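Local coordinates for SspB protein (Streptomyces clavuligerus, PDB 6JUF) that probably acts as a metal-dependent DNA nuclease in the SspABCD-SspE phosphorothioation-sensing system that defends bacteria against phages, at residues Trp131-Ala134 against Phe135-Pro139; Gln150-Val153 against Arg154-Leu158. All coordinates share one frame; numbering follows the deposited sequence.

Contact 1: Trp131-Ala134 against Phe135-Pro139; sequences WYVA and FHLAP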
loop_
_atom_site.group_PDB
_atom_site.type_symbol
_atom_site.label_atom_id
_atom_site.label_comp_id
_atom_site.label_asym_id
_atom_site.label_seq_id
_atom_site.Cartn_x
_atom_site.Cartn_y
_atom_site.Cartn_z
ATOM N N TRP B 131 6.831 -17.321 -10.674
ATOM C CA TRP B 131 5.418 -16.858 -10.638
ATOM C C TRP B 131 4.588 -17.475 -11.732
ATOM O O TRP B 131 3.429 -17.879 -11.500
ATOM C CB TRP B 131 5.371 -15.333 -10.830
ATOM C CG TRP B 131 5.609 -14.533 -9.541
ATOM C CD1 TRP B 131 4.674 -13.765 -8.895
ATOM C CD2 TRP B 131 6.872 -14.331 -8.810
ATOM N NE1 TRP B 131 5.234 -13.094 -7.813
ATOM C CE2 TRP B 131 6.569 -13.433 -7.705
ATOM C CE3 TRP B 131 8.203 -14.790 -8.967
ATOM C CZ2 TRP B 131 7.546 -13.031 -6.784
ATOM C CZ3 TRP B 131 9.164 -14.408 -8.036
ATOM C CH2 TRP B 131 8.857 -13.570 -6.955
ATOM N N TYR B 132 5.141 -17.516 -12.936
ATOM C CA TYR B 132 4.456 -18.165 -14.072
ATOM C C TYR B 132 4.128 -19.656 -13.763
ATOM O O TYR B 132 3.007 -20.092 -13.954
ATOM C CB TYR B 132 5.258 -18.012 -15.394
ATOM C CG TYR B 132 4.404 -18.477 -16.549
ATOM C CD1 TYR B 132 4.392 -19.828 -16.943
ATOM C CD2 TYR B 132 3.640 -17.559 -17.284
ATOM C CE1 TYR B 132 3.598 -20.242 -18.008
ATOM C CE2 TYR B 132 2.822 -17.981 -18.332
ATOM C CZ TYR B 132 2.795 -19.310 -18.663
ATOM O OH TYR B 132 2.013 -19.716 -19.697
ATOM N N VAL B 133 5.074 -20.422 -13.224
ATOM C CA VAL B 133 4.765 -21.817 -12.829
ATOM C C VAL B 133 3.644 -21.812 -11.782
ATOM O O VAL B 133 2.678 -22.559 -11.893
ATOM C CB VAL B 133 6.012 -22.533 -12.235
ATOM C CG1 VAL B 133 5.595 -23.959 -11.755
ATOM C CG2 VAL B 133 7.098 -22.655 -13.305
ATOM N N ALA B 134 3.788 -20.976 -10.725
ATOM C CA ALA B 134 2.863 -21.012 -9.570
ATOM C C ALA B 134 1.435 -20.751 -10.030
ATOM O O ALA B 134 0.513 -21.432 -9.631
ATOM C CB ALA B 134 3.257 -20.010 -8.454
ATOM N N PHE B 135 1.259 -19.735 -10.866
ATOM C CA PHE B 135 -0.103 -19.399 -11.338
ATOM C C PHE B 135 -0.579 -20.263 -12.486
ATOM O O PHE B 135 -1.808 -20.596 -12.503
ATOM C CB PHE B 135 -0.211 -17.917 -11.698
ATOM C CG PHE B 135 -0.296 -17.030 -10.482
ATOM C CD1 PHE B 135 -1.533 -16.634 -10.005
ATOM C CD2 PHE B 135 0.857 -16.631 -9.795
ATOM C CE1 PHE B 135 -1.641 -15.825 -8.861
ATOM C CE2 PHE B 135 0.749 -15.809 -8.665
ATOM C CZ PHE B 135 -0.481 -15.454 -8.160
ATOM N N HIS B 136 0.291 -20.597 -13.448
ATOM C CA HIS B 136 -0.189 -21.149 -14.733
ATOM C C HIS B 136 0.143 -22.606 -14.994
ATOM O O HIS B 136 -0.517 -23.233 -15.811
ATOM C CB HIS B 136 0.370 -20.287 -15.864
ATOM C CG HIS B 136 -0.226 -18.896 -15.881
ATOM N ND1 HIS B 136 -1.543 -18.693 -16.020
ATOM C CD2 HIS B 136 0.361 -17.647 -15.839
ATOM C CE1 HIS B 136 -1.826 -17.376 -16.013
ATOM N NE2 HIS B 136 -0.652 -16.713 -15.904
ATOM N N LEU B 137 1.171 -23.146 -14.332
ATOM C CA LEU B 137 1.649 -24.539 -14.666
ATOM C C LEU B 137 1.511 -25.566 -13.549
ATOM O O LEU B 137 1.414 -26.762 -13.819
ATOM C CB LEU B 137 3.097 -24.529 -15.175
ATOM C CG LEU B 137 3.332 -23.713 -16.473
ATOM C CD1 LEU B 137 4.798 -23.705 -16.893
ATOM C CD2 LEU B 137 2.551 -24.263 -17.622
ATOM N N ALA B 138 1.416 -25.111 -12.315
ATOM C CA ALA B 138 1.324 -26.052 -11.183
ATOM C C ALA B 138 0.027 -26.828 -11.239
ATOM O O ALA B 138 -1.012 -26.249 -11.589
ATOM C CB ALA B 138 1.431 -25.324 -9.822
ATOM N N PRO B 139 0.063 -28.122 -10.913
ATOM C CA PRO B 139 -1.186 -28.923 -11.069
ATOM C C PRO B 139 -2.109 -28.751 -9.828
ATOM O O PRO B 139 -3.209 -29.245 -9.805
ATOM C CB PRO B 139 -0.667 -30.354 -11.142
ATOM C CG PRO B 139 0.584 -30.315 -10.326
ATOM C CD PRO B 139 1.212 -28.944 -10.567
#

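Contact 2: Gln150-Val153 against Arg154-Leu158; sequences QVIV and RHVNL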
loop_
_atom_site.group_PDB
_atom_site.type_symbol
_atom_site.label_atom_id
_atom_site.label_comp_id
_atom_site.label_asym_id
_atom_site.label_seq_id
_atom_site.Cartn_x
_atom_site.Cartn_y
_atom_site.Cartn_z
ATOM N N GLN B 150 9.336 -27.782 -5.470
ATOM C CA GLN B 150 9.615 -28.997 -6.285
ATOM C C GLN B 150 8.978 -28.936 -7.680
ATOM O O GLN B 150 9.591 -29.346 -8.690
ATOM C CB GLN B 150 9.238 -30.274 -5.510
ATOM C CG GLN B 150 10.264 -30.555 -4.412
ATOM C CD GLN B 150 11.717 -30.577 -4.924
ATOM O OE1 GLN B 150 12.603 -29.835 -4.414
ATOM N NE2 GLN B 150 11.984 -31.449 -5.917
ATOM N N VAL B 151 7.768 -28.378 -7.767
ATOM C CA VAL B 151 7.147 -28.208 -9.068
ATOM C C VAL B 151 7.940 -27.260 -9.967
ATOM O O VAL B 151 8.157 -27.543 -11.129
ATOM C CB VAL B 151 5.657 -27.842 -8.950
ATOM C CG1 VAL B 151 5.033 -27.634 -10.341
ATOM C CG2 VAL B 151 4.957 -29.002 -8.302
ATOM N N ILE B 152 8.400 -26.147 -9.398
ATOM C CA ILE B 152 9.191 -25.226 -10.190
ATOM C C ILE B 152 10.509 -25.893 -10.644
ATOM O O ILE B 152 10.872 -25.762 -11.786
ATOM C CB ILE B 152 9.474 -23.912 -9.462
ATOM C CG1 ILE B 152 8.145 -23.189 -9.181
ATOM C CG2 ILE B 152 10.403 -23.066 -10.299
ATOM C CD1 ILE B 152 8.206 -22.171 -8.058
ATOM N N VAL B 153 11.163 -26.623 -9.726
ATOM C CA VAL B 153 12.410 -27.340 -10.057
ATOM C C VAL B 153 12.163 -28.261 -11.273
ATOM O O VAL B 153 12.958 -28.294 -12.177
ATOM C CB VAL B 153 12.909 -28.176 -8.879
ATOM C CG1 VAL B 153 13.951 -29.245 -9.296
ATOM C CG2 VAL B 153 13.401 -27.259 -7.765
ATOM N N ARG B 154 11.045 -29.010 -11.255
ATOM C CA ARG B 154 10.721 -29.946 -12.323
ATOM C C ARG B 154 10.666 -29.208 -13.660
ATOM O O ARG B 154 11.255 -29.640 -14.648
ATOM C CB ARG B 154 9.415 -30.679 -11.967
ATOM C CG ARG B 154 9.051 -31.864 -12.860
ATOM C CD ARG B 154 7.659 -32.418 -12.522
ATOM N NE ARG B 154 6.591 -31.747 -13.290
ATOM C CZ ARG B 154 6.297 -32.005 -14.574
ATOM N NH1 ARG B 154 6.982 -32.911 -15.266
ATOM N NH2 ARG B 154 5.313 -31.363 -15.180
ATOM N N HIS B 155 9.950 -28.067 -13.676
ATOM C CA HIS B 155 9.812 -27.261 -14.885
ATOM C C HIS B 155 11.123 -26.643 -15.352
ATOM O O HIS B 155 11.440 -26.600 -16.546
ATOM C CB HIS B 155 8.715 -26.182 -14.691
ATOM C CG HIS B 155 7.357 -26.693 -15.037
ATOM N ND1 HIS B 155 6.454 -27.100 -14.106
ATOM C CD2 HIS B 155 6.799 -26.951 -16.264
ATOM C CE1 HIS B 155 5.364 -27.586 -14.728
ATOM N NE2 HIS B 155 5.581 -27.504 -16.049
ATOM N N VAL B 156 11.927 -26.196 -14.399
ATOM C CA VAL B 156 13.229 -25.615 -14.707
ATOM C C VAL B 156 14.171 -26.669 -15.297
ATOM O O VAL B 156 14.902 -26.387 -16.232
ATOM C CB VAL B 156 13.837 -24.964 -13.466
ATOM C CG1 VAL B 156 15.306 -24.569 -13.676
ATOM C CG2 VAL B 156 12.955 -23.777 -13.043
ATOM N N ASN B 157 14.155 -27.869 -14.724
ATOM C CA ASN B 157 14.904 -28.962 -15.333
ATOM C C ASN B 157 14.530 -29.219 -16.794
ATOM O O ASN B 157 15.410 -29.468 -17.613
ATOM C CB ASN B 157 14.794 -30.204 -14.470
ATOM C CG ASN B 157 15.805 -30.188 -13.337
ATOM O OD1 ASN B 157 16.938 -29.733 -13.508
ATOM N ND2 ASN B 157 15.423 -30.698 -12.195
ATOM N N LEU B 158 13.239 -29.121 -17.120
ATOM C CA LEU B 158 12.724 -29.425 -18.463
ATOM C C LEU B 158 12.972 -28.229 -19.380
ATOM O O LEU B 158 13.102 -28.396 -20.576
ATOM C CB LEU B 158 11.210 -29.701 -18.404
ATOM C CG LEU B 158 10.599 -31.097 -18.235
ATOM C CD1 LEU B 158 11.564 -32.092 -17.598
ATOM C CD2 LEU B 158 9.281 -30.980 -17.452
#

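Contact 1: Trp131-Ala134 against Phe135-Pro139
Tyr132 and His136 meet one turn apart in the last turns of helix 129-137, where the backbone widens into a pi-type turn. Backbone bonds record the change. Phe135 N donates to Trp131 O at 2.9 Å and His136 N to Tyr132 O at 2.8 Å, both i to i+4. Val133 O then accepts twice, from Leu137 N at 2.9 Å and from Ala138 N, the latter an i to i+5 bond.

Among the rings, CB of His136 sits over one face of the Tyr132 ring, 3.9 Å from its centroid and 16° off the normal, a CH-pi contact; the two ring planes are inclined at 45°. With CG anti to the backbone N (chi1 -170°), the phenol swings along the helix toward the later residues. Beyond the contact, Phe135 meets His114 and Tyr180 edge-to-face, and its carbonyl O accepts hydrogen bonds from Arg266 and Arg269.

Two apolar pairs are looser: CD1 of Trp131 lies 4.4 Å from CE2 of Phe135, and CG1 of Val133 approaches CB of Leu137. Closer in, the Leu137 side chain crosses the phenol at a slant, with its CD1 at the ring edge, in plane, 3.8 Å from Tyr132 CE1.

Contact 2: Gln150-Val153 against Arg154-Leu158
Gln150-Val153 and Arg154-Leu158 form consecutive turns of helix 145-159, with four regular i to i+4 backbone bonds running from the first segment to the second. Arg154 N donates to Gln150 O, His155 N to Val151 O, Val156 N to Ile152 O at 2.9 Å and Asn157 N to Val153 O at 2.8 Å. The last is nearly straight, with an N-H...O angle of 170°.

Side chains one turn apart follow the same spacing. Val151 and His155 lie side by side and point the same way, CG1 of Val151 being 4.1 Å from ND1 of His155. That nitrogen also makes a weak bond of 3.5 Å to Val151 O, which lies near the plane of the imidazole at its edge. The carbonyl thus receives the backbone N-H and, more loosely, the ring N-H of the same histidine, which should limit rotation of the ring.

Ile152 and Val156 cross at a slant, their CG2 methyls 3.8 Å apart. CG2 of Val156, anti to the carbonyl carbon and beside its own backbone N, is turned back toward the preceding turn and comes 3.1 Å from Ile152 O, a close fit. Val153 and Asn157 run parallel on a more solvent-facing side, with CG1 of Val153 3.6 Å from the amide ND2.

Ile152 also packs on Ile169 and Val173 of helix 166-180, and Val156 on Leu6 of helix 5-9. The arrangement is that of an amphipathic alpha-helix, its apolar face against neighbouring helices and Arg154 and Asn157 on its exposed side.

In the fold
Contact 1 and contact 2 lie in series along the chain, on helices 129-137 and 145-159, with strand 142-144 between them; their centres are about 11 Å apart. The helices pack directly. Val133 CG1 sits 3.7 Å from Ile152 CG1 and 4.0 Å from Val151 CG1, while Leu137 CB touches His155 CE1 at 3.8 Å. Helix 5-9 joins both contacts, as Leu6 touches Tyr132 and Val133 as well as His155 and Val156. Contact 1 is the more deeply buried. Its Trp131 side chain is about 11 Å from that of Glu18, a magnesium ligand whose metal is absent from this chain; contact 2 lies away from that site.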